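Local coordinates for ParB domain protein nuclease (Sulfolobus solfataricus, PDB 5K5D), which probably takes part in archaeal DNA segregation as the ParB component of a pNOB8-like partition system, at residues 12-17 and 75-80; 222-227 and 256-261. The protein carries 4 engineered substitutions. One frame throughout, in Å; residues are numbered along the deposited sequence.

Overall arrangement
The two contacts lie on opposite sides of the chain's centre, with centres 52 Å apart and no atoms touching, and they share no helix or strand. Interaction 1 belongs to the ParB-like N-terminal region and pairs strand 9-15 with strand 76-82 in a mixed sheet. Interaction 2 belongs to the Ssol_1539-like second domain and joins helix 218-230 to the end of helix 252-259. Both are partly buried, but their chemistry differs. The strands are held by regular backbone hydrogen bonds, with V14, V77 and I79 buried on one face. In the helical contact a small apolar patch borders a single arginine, R227, whose side chain supplies every direct hydrogen bond between the segments.

Interaction 1. Residues 12-17 and 75-80; sequences EVVSIE and KEVKIL
V14 CG2 lies 4.0 Å from I79 CD1 and 4.4 Å from V77 CG1, forming the apolar centre on one face of an antiparallel strand pair. I79 places CG1 between its own N and carbonyl carbon (chi1 67°), which swings the chain toward strand 12-15 and brings CD1 to V14, whose side chain it crosses at about a right angle. V77 CG1 also packs 4.2 Å from I16 CG1; helix 63-71 covers both, with L66 and K70 on I16 and M69 on V77. At the other end E12 CG runs alongside I79 CG1, while its carboxylate turns to Y57 and K81. V13 faces the opposite way: its CG1 touches E76 OE2 at 3.4 Å and its CG2 rests on the aliphatic part of K78. Between the two faces, backbone bonds join the strands. I79 N reaches E12 O at 2.9 Å and V77 N reaches V14 O at 2.9 Å; the return bond from V14 N to V77 O is longer, 3.3 Å. After S15, I16 N adds a further backbone bond to K75 O. Strand 76-82 also pairs with 51-53, so this contact adds 9-15 as an outermost strand of the four-stranded mixed sheet in the ParB-like N-terminal region.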
ATOM      1  N   GLU B  12     -13.342  24.960  -4.419  1.00 52.71           N
ATOM      2  CA  GLU B  12     -12.865  26.246  -4.913  1.00 55.05           C
ATOM      3  C   GLU B  12     -11.909  26.119  -6.093  1.00 59.80           C
ATOM      4  O   GLU B  12     -11.336  25.057  -6.337  1.00 62.67           O
ATOM      5  CB  GLU B  12     -12.218  27.063  -3.789  1.00 53.84           C
ATOM      6  CG  GLU B  12     -11.053  26.389  -3.100  1.00 49.99           C
ATOM      7  CD  GLU B  12     -10.417  27.277  -2.043  1.00 49.58           C
ATOM      8  OE1 GLU B  12      -9.467  28.015  -2.378  1.00 48.56           O
ATOM      9  OE2 GLU B  12     -10.866  27.241  -0.878  1.00 48.11           O
ATOM     10  N   VAL B  13     -11.759  27.216  -6.826  1.00 47.31           N
ATOM     11  CA  VAL B  13     -10.843  27.272  -7.952  1.00 41.13           C
ATOM     12  C   VAL B  13      -9.675  28.178  -7.609  1.00 48.21           C
ATOM     13  O   VAL B  13      -9.855  29.260  -7.050  1.00 49.83           O
ATOM     14  CB  VAL B  13     -11.525  27.803  -9.215  1.00 42.74           C
ATOM     15  CG1 VAL B  13     -10.537  27.833 -10.371  1.00 41.54           C
ATOM     16  CG2 VAL B  13     -12.728  26.947  -9.558  1.00 38.85           C
ATOM     17  N   VAL B  14      -8.474  27.729  -7.947  1.00 50.19           N
ATOM     18  CA  VAL B  14      -7.267  28.464  -7.612  1.00 45.67           C
ATOM     19  C   VAL B  14      -6.301  28.457  -8.785  1.00 50.16           C
ATOM     20  O   VAL B  14      -6.419  27.626  -9.687  1.00 45.21           O
ATOM     21  CB  VAL B  14      -6.568  27.842  -6.392  1.00 43.33           C
ATOM     22  CG1 VAL B  14      -7.445  27.972  -5.160  1.00 44.14           C
ATOM     23  CG2 VAL B  14      -6.236  26.390  -6.661  1.00 41.55           C
ATOM     24  N   SER B  15      -5.351  29.391  -8.772  1.00 53.55           N
ATOM     25  CA  SER B  15      -4.304  29.419  -9.784  1.00 58.32           C
ATOM     26  C   SER B  15      -3.541  28.105  -9.721  1.00 56.61           C
ATOM     27  O   SER B  15      -3.275  27.583  -8.637  1.00 54.53           O
ATOM     28  CB  SER B  15      -3.355  30.601  -9.568  1.00 61.22           C
ATOM     29  OG  SER B  15      -2.546  30.416  -8.421  1.00 64.09           O
ATOM     30  N   ILE B  16      -3.200  27.568 -10.886  1.00 55.00           N
ATOM     31  CA  ILE B  16      -2.597  26.244 -10.962  1.00 52.09           C
ATOM     32  C   ILE B  16      -1.280  26.167 -10.188  1.00 50.29           C
ATOM     33  O   ILE B  16      -0.882  25.098  -9.725  1.00 52.20           O
ATOM     34  CB  ILE B  16      -2.392  25.805 -12.426  1.00 47.17           C
ATOM     35  CG1 ILE B  16      -2.036  24.319 -12.498  1.00 41.53           C
ATOM     36  CG2 ILE B  16      -1.337  26.669 -13.106  1.00 49.74           C
ATOM     37  CD1 ILE B  16      -2.093  23.755 -13.889  1.00 39.12           C
ATOM     38  N   GLU B  17      -0.623  27.310 -10.027  1.00 49.55           N
ATOM     39  CA  GLU B  17       0.670  27.358  -9.358  1.00 55.35           C
ATOM     40  C   GLU B  17       0.535  27.579  -7.853  1.00 57.15           C
ATOM     41  O   GLU B  17       1.530  27.581  -7.121  1.00 52.34           O
ATOM     42  CB  GLU B  17       1.546  28.446  -9.980  1.00 61.13           C
ATOM     43  CG  GLU B  17       1.754  28.285 -11.479  1.00 71.17           C
ATOM     44  CD  GLU B  17       2.464  26.991 -11.831  1.00 78.34           C
ATOM     45  OE1 GLU B  17       3.426  26.628 -11.121  1.00 79.84           O
ATOM     46  OE2 GLU B  17       2.059  26.333 -12.814  1.00 79.12           O
ATOM     47  N   LYS B  75      -4.423  27.047 -16.460  1.00 53.68           N
ATOM     48  CA  LYS B  75      -3.987  28.175 -15.642  1.00 58.60           C
ATOM     49  C   LYS B  75      -4.584  28.127 -14.240  1.00 53.02           C
ATOM     50  O   LYS B  75      -4.090  28.777 -13.321  1.00 50.66           O
ATOM     51  CB  LYS B  75      -4.340  29.503 -16.320  1.00 64.67           C
ATOM     52  CG  LYS B  75      -3.649  29.722 -17.661  1.00 67.54           C
ATOM     53  CD  LYS B  75      -2.134  29.637 -17.518  1.00 67.46           C
ATOM     54  CE  LYS B  75      -1.443  29.688 -18.873  1.00 62.42           C
ATOM     55  NZ  LYS B  75       0.038  29.578 -18.746  1.00 60.61           N
ATOM     56  N   GLU B  76      -5.654  27.357 -14.082  1.00 54.81           N
ATOM     57  CA  GLU B  76      -6.300  27.233 -12.783  1.00 54.12           C
ATOM     58  C   GLU B  76      -6.999  25.890 -12.642  1.00 45.96           C
ATOM     59  O   GLU B  76      -7.499  25.326 -13.616  1.00 44.17           O
ATOM     60  CB  GLU B  76      -7.274  28.391 -12.534  1.00 57.63           C
ATOM     61  CG  GLU B  76      -8.485  28.435 -13.447  1.00 63.62           C
ATOM     62  CD  GLU B  76      -9.376  29.637 -13.168  1.00 75.99           C
ATOM     63  OE1 GLU B  76      -8.845  30.696 -12.765  1.00 74.06           O
ATOM     64  OE2 GLU B  76     -10.608  29.520 -13.342  1.00 86.01           O
ATOM     65  N   VAL B  77      -7.025  25.377 -11.421  1.00 41.87           N
ATOM     66  CA  VAL B  77      -7.536  24.036 -11.190  1.00 46.79           C
ATOM     67  C   VAL B  77      -8.568  23.996 -10.065  1.00 45.58           C
ATOM     68  O   VAL B  77      -8.390  24.612  -9.013  1.00 51.22           O
ATOM     69  CB  VAL B  77      -6.379  23.035 -10.926  1.00 49.02           C
ATOM     70  CG1 VAL B  77      -5.343  23.641  -9.999  1.00 48.05           C
ATOM     71  CG2 VAL B  77      -6.911  21.718 -10.378  1.00 52.43           C
ATOM     72  N   LYS B  78      -9.657  23.278 -10.315  1.00 42.98           N
ATOM     73  CA  LYS B  78     -10.692  23.058  -9.318  1.00 40.23           C
ATOM     74  C   LYS B  78     -10.156  22.097  -8.266  1.00 39.98           C
ATOM     75  O   LYS B  78      -9.569  21.069  -8.599  1.00 37.30           O
ATOM     76  CB  LYS B  78     -11.937  22.467  -9.984  1.00 42.05           C
ATOM     77  CG  LYS B  78     -12.494  23.310 -11.128  1.00 48.86           C
ATOM     78  CD  LYS B  78     -13.029  22.455 -12.285  1.00 51.84           C
ATOM     79  CE  LYS B  78     -14.280  21.676 -11.912  1.00 52.17           C
ATOM     80  NZ  LYS B  78     -14.001  20.556 -10.966  1.00 56.58           N
ATOM     81  N   ILE B  79     -10.346  22.434  -6.994  1.00 39.37           N
ATOM     82  CA  ILE B  79      -9.885  21.572  -5.916  1.00 34.96           C
ATOM     83  C   ILE B  79     -10.920  21.392  -4.806  1.00 41.95           C
ATOM     84  O   ILE B  79     -11.910  22.127  -4.720  1.00 31.15           O
ATOM     85  CB  ILE B  79      -8.571  22.090  -5.282  1.00 33.57           C
ATOM     86  CG1 ILE B  79      -8.808  23.408  -4.539  1.00 38.33           C
ATOM     87  CG2 ILE B  79      -7.490  22.246  -6.337  1.00 35.31           C
ATOM     88  CD1 ILE B  79      -7.591  23.905  -3.767  1.00 32.67           C
ATOM     89  N   LEU B  80     -10.685  20.389  -3.968  1.00 44.95           N
ATOM     90  CA  LEU B  80     -11.403  20.258  -2.714  1.00 47.13           C
ATOM     91  C   LEU B  80     -10.431  20.598  -1.588  1.00 50.89           C
ATOM     92  O   LEU B  80      -9.546  19.803  -1.256  1.00 51.63           O
ATOM     93  CB  LEU B  80     -11.956  18.843  -2.540  1.00 41.24           C
ATOM     94  CG  LEU B  80     -12.942  18.360  -3.606  1.00 44.41           C
ATOM     95  CD1 LEU B  80     -13.529  17.005  -3.229  1.00 47.84           C
ATOM     96  CD2 LEU B  80     -14.048  19.377  -3.815  1.00 38.33           C
TER

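Interaction 2. Residues 222-227 and 256-261; sequences FRIYTR and KIILND
R227 sets its CG opposite the backbone N (chi1 163°) and then bends at chi2 (67°), a course that carries its guanidinium past L259 to the carboxyl end of helix 252-259. The contact is a helix-helix packing within the all-helical second domain, with an arginine of helix 218-230 docked on the last turn of its neighbour. L259 runs antiparallel to the R227 side chain, with L259 CD2 3.7 Å from R227 CG. The other methyl of L259 serves R223, one turn earlier: the bent chain of that arginine lays one guanidinium face over L259 CD1, offset toward its rim, with R223 NH2 3.5 Å from L259 CD1. Deeper in, I224 CG2 meets I258 CG2 at 4.3 Å, and helix 242-250 also packs here, I249 against I224 and L248 against I258. The polar end of R227 is held on several sides. NE, in the plane of the I258 carbonyl, gives I258 O a 2.7 Å bond that is bent, the oxygen tilted from the guanidinium plane, while L259 O sits 3.6 Å above that plane, over its centre. Positive charge beside these helix-end carbonyls is probably favourable. End-on, NH1 and NH2 both grip one carboxylate oxygen, D261 OD1, from the same side of the carboxylate plane; the two flat groups are turned 58° apart. R264 gives OD1 a further salt bridge. Cutting R227 back to an alanine is likely to leave I258 O without this donor, take from D261 OD1 its two donors on this side, and open a gap beside L259. A water links the helix end and N260 to the arginine: it donates to I257 O and, at 2.8 Å, to N260 O, and takes a weak bond from R227 NH2.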
ATOM      1  N   PHE B 222       0.982 -16.452   0.265  1.00 40.94           N
ATOM      2  CA  PHE B 222       0.499 -16.968   1.536  1.00 44.17           C
ATOM      3  C   PHE B 222       0.514 -18.498   1.572  1.00 41.49           C
ATOM      4  O   PHE B 222       0.737 -19.104   2.622  1.00 34.01           O
ATOM      5  CB  PHE B 222      -0.906 -16.439   1.827  1.00 47.66           C
ATOM      6  CG  PHE B 222      -1.411 -16.797   3.191  1.00 42.23           C
ATOM      7  CD1 PHE B 222      -1.079 -16.024   4.288  1.00 37.80           C
ATOM      8  CD2 PHE B 222      -2.206 -17.912   3.376  1.00 38.44           C
ATOM      9  CE1 PHE B 222      -1.533 -16.354   5.543  1.00 45.69           C
ATOM     10  CE2 PHE B 222      -2.664 -18.246   4.626  1.00 40.50           C
ATOM     11  CZ  PHE B 222      -2.329 -17.466   5.713  1.00 48.85           C
ATOM     12  N   ARG B 223       0.270 -19.120   0.423  1.00 42.34           N
ATOM     13  CA  ARG B 223       0.378 -20.570   0.317  1.00 48.61           C
ATOM     14  C   ARG B 223       1.806 -20.994   0.623  1.00 47.45           C
ATOM     15  O   ARG B 223       2.038 -21.989   1.313  1.00 42.81           O
ATOM     16  CB  ARG B 223      -0.020 -21.049  -1.080  1.00 49.94           C
ATOM     17  CG  ARG B 223      -1.520 -21.066  -1.342  1.00 53.21           C
ATOM     18  CD  ARG B 223      -1.818 -21.588  -2.739  1.00 61.41           C
ATOM     19  NE  ARG B 223      -1.315 -22.947  -2.930  1.00 68.80           N
ATOM     20  CZ  ARG B 223      -1.099 -23.507  -4.117  1.00 71.03           C
ATOM     21  NH1 ARG B 223      -1.335 -22.823  -5.229  1.00 73.75           N
ATOM     22  NH2 ARG B 223      -0.640 -24.749  -4.192  1.00 67.61           N
ATOM     23  N   ILE B 224       2.761 -20.227   0.104  1.00 45.65           N
ATOM     24  CA  ILE B 224       4.175 -20.473   0.362  1.00 41.96           C
ATOM     25  C   ILE B 224       4.479 -20.362   1.850  1.00 47.21           C
ATOM     26  O   ILE B 224       5.221 -21.178   2.403  1.00 42.76           O
ATOM     27  CB  ILE B 224       5.065 -19.479  -0.400  1.00 36.60           C
ATOM     28  CG1 ILE B 224       5.039 -19.786  -1.899  1.00 37.05           C
ATOM     29  CG2 ILE B 224       6.488 -19.526   0.130  1.00 35.30           C
ATOM     30  CD1 ILE B 224       5.867 -18.835  -2.734  1.00 38.59           C
ATOM     31  N   TYR B 225       3.898 -19.350   2.491  1.00 46.38           N
ATOM     32  CA  TYR B 225       4.095 -19.130   3.921  1.00 44.44           C
ATOM     33  C   TYR B 225       3.675 -20.346   4.739  1.00 48.97           C
ATOM     34  O   TYR B 225       4.497 -20.973   5.410  1.00 51.03           O
ATOM     35  CB  TYR B 225       3.321 -17.892   4.391  1.00 38.38           C
ATOM     36  CG  TYR B 225       3.308 -17.721   5.889  1.00 38.13           C
ATOM     37  CD1 TYR B 225       4.442 -17.284   6.567  1.00 37.02           C
ATOM     38  CD2 TYR B 225       2.167 -18.001   6.632  1.00 38.13           C
ATOM     39  CE1 TYR B 225       4.436 -17.127   7.946  1.00 36.79           C
ATOM     40  CE2 TYR B 225       2.155 -17.848   8.014  1.00 41.20           C
ATOM     41  CZ  TYR B 225       3.292 -17.411   8.661  1.00 44.22           C
ATOM     42  OH  TYR B 225       3.290 -17.254  10.027  1.00 55.64           O
ATOM     43  N   THR B 226       2.386 -20.668   4.685  1.00 49.04           N
ATOM     44  CA  THR B 226       1.840 -21.777   5.454  1.00 54.57           C
ATOM     45  C   THR B 226       2.559 -23.087   5.131  1.00 56.96           C
ATOM     46  O   THR B 226       2.783 -23.920   6.009  1.00 58.62           O
ATOM     47  CB  THR B 226       0.333 -21.929   5.208  1.00 58.65           C
ATOM     48  OG1 THR B 226       0.084 -21.994   3.799  1.00 68.60           O
ATOM     49  CG2 THR B 226      -0.413 -20.735   5.786  1.00 54.84           C
ATOM     50  N   ARG B 227       2.928 -23.254   3.866  1.00 54.56           N
ATOM     51  CA  ARG B 227       3.665 -24.432   3.429  1.00 51.60           C
ATOM     52  C   ARG B 227       5.020 -24.527   4.127  1.00 55.44           C
ATOM     53  O   ARG B 227       5.279 -25.463   4.881  1.00 54.36           O
ATOM     54  CB  ARG B 227       3.851 -24.395   1.911  1.00 49.06           C
ATOM     55  CG  ARG B 227       4.930 -25.318   1.376  1.00 53.14           C
ATOM     56  CD  ARG B 227       4.564 -26.776   1.558  1.00 58.41           C
ATOM     57  NE  ARG B 227       5.513 -27.656   0.884  1.00 60.80           N
ATOM     58  CZ  ARG B 227       5.396 -28.978   0.828  1.00 64.80           C
ATOM     59  NH1 ARG B 227       4.365 -29.576   1.410  1.00 67.48           N
ATOM     60  NH2 ARG B 227       6.307 -29.701   0.192  1.00 65.38           N
ATOM     61  N   LYS B 256       6.293 -24.518  -7.546  1.00 44.04           N
ATOM     62  CA  LYS B 256       6.098 -25.963  -7.590  1.00 40.69           C
ATOM     63  C   LYS B 256       7.091 -26.669  -6.670  1.00 40.14           C
ATOM     64  O   LYS B 256       6.713 -27.519  -5.863  1.00 35.18           O
ATOM     65  CB  LYS B 256       6.250 -26.487  -9.019  1.00 49.27           C
ATOM     66  CG  LYS B 256       5.041 -26.265  -9.918  1.00 51.75           C
ATOM     67  CD  LYS B 256       5.270 -26.880 -11.293  1.00 58.43           C
ATOM     68  CE  LYS B 256       3.981 -26.990 -12.087  1.00 67.25           C
ATOM     69  NZ  LYS B 256       3.033 -27.967 -11.481  1.00 69.98           N
ATOM     70  N   ILE B 257       8.365 -26.306  -6.782  1.00 37.27           N
ATOM     71  CA  ILE B 257       9.396 -26.907  -5.941  1.00 42.56           C
ATOM     72  C   ILE B 257       9.090 -26.722  -4.454  1.00 46.51           C
ATOM     73  O   ILE B 257       9.339 -27.619  -3.648  1.00 46.84           O
ATOM     74  CB  ILE B 257      10.796 -26.345  -6.259  1.00 47.93           C
ATOM     75  CG1 ILE B 257      11.181 -26.674  -7.702  1.00 50.28           C
ATOM     76  CG2 ILE B 257      11.831 -26.910  -5.297  1.00 37.21           C
ATOM     77  CD1 ILE B 257      12.388 -25.918  -8.191  1.00 49.11           C
ATOM     78  N   ILE B 258       8.533 -25.566  -4.104  1.00 47.45           N
ATOM     79  CA  ILE B 258       8.163 -25.271  -2.722  1.00 50.14           C
ATOM     80  C   ILE B 258       6.842 -25.925  -2.319  1.00 47.81           C
ATOM     81  O   ILE B 258       6.674 -26.337  -1.172  1.00 47.83           O
ATOM     82  CB  ILE B 258       8.016 -23.753  -2.475  1.00 46.37           C
ATOM     83  CG1 ILE B 258       9.289 -23.003  -2.859  1.00 45.82           C
ATOM     84  CG2 ILE B 258       7.669 -23.485  -1.020  1.00 34.12           C
ATOM     85  CD1 ILE B 258       9.229 -21.530  -2.528  1.00 42.93           C
ATOM     86  N   LEU B 259       5.910 -26.009  -3.263  1.00 48.19           N
ATOM     87  CA  LEU B 259       4.534 -26.401  -2.952  1.00 50.81           C
ATOM     88  C   LEU B 259       4.219 -27.867  -3.247  1.00 54.05           C
ATOM     89  O   LEU B 259       3.751 -28.589  -2.369  1.00 55.31           O
ATOM     90  CB  LEU B 259       3.538 -25.481  -3.670  1.00 44.63           C
ATOM     91  CG  LEU B 259       3.636 -24.003  -3.285  1.00 38.57           C
ATOM     92  CD1 LEU B 259       2.489 -23.197  -3.878  1.00 37.20           C
ATOM     93  CD2 LEU B 259       3.674 -23.859  -1.773  1.00 32.42           C
ATOM     94  N   ASN B 260       4.466 -28.300  -4.480  1.00 60.03           N
ATOM     95  CA  ASN B 260       4.231 -29.691  -4.857  1.00 57.63           C
ATOM     96  C   ASN B 260       5.157 -30.643  -4.104  1.00 57.60           C
ATOM     97  O   ASN B 260       6.378 -30.529  -4.180  1.00 62.58           O
ATOM     98  CB  ASN B 260       4.388 -29.882  -6.368  1.00 57.12           C
ATOM     99  CG  ASN B 260       3.859 -31.227  -6.852  1.00 62.61           C
ATOM    100  OD1 ASN B 260       3.876 -32.223  -6.123  1.00 63.44           O
ATOM    101  ND2 ASN B 260       3.384 -31.260  -8.092  1.00 62.52           N
ATOM    102  N   ASP B 261       4.558 -31.585  -3.386  1.00 61.50           N
ATOM    103  CA  ASP B 261       5.300 -32.511  -2.539  1.00 65.46           C
ATOM    104  C   ASP B 261       6.232 -33.455  -3.286  1.00 56.88           C
ATOM    105  O   ASP B 261       7.173 -33.984  -2.702  1.00 56.48           O
ATOM    106  CB  ASP B 261       4.333 -33.329  -1.686  1.00 75.30           C
ATOM    107  CG  ASP B 261       3.986 -32.644  -0.392  1.00 84.87           C
ATOM    108  OD1 ASP B 261       4.919 -32.158   0.283  1.00 86.43           O
ATOM    109  OD2 ASP B 261       2.786 -32.585  -0.054  1.00 89.19           O
TER
HETATM  110  O   HOH W   1       8.036 -29.905  -1.988  1.00 67.63           O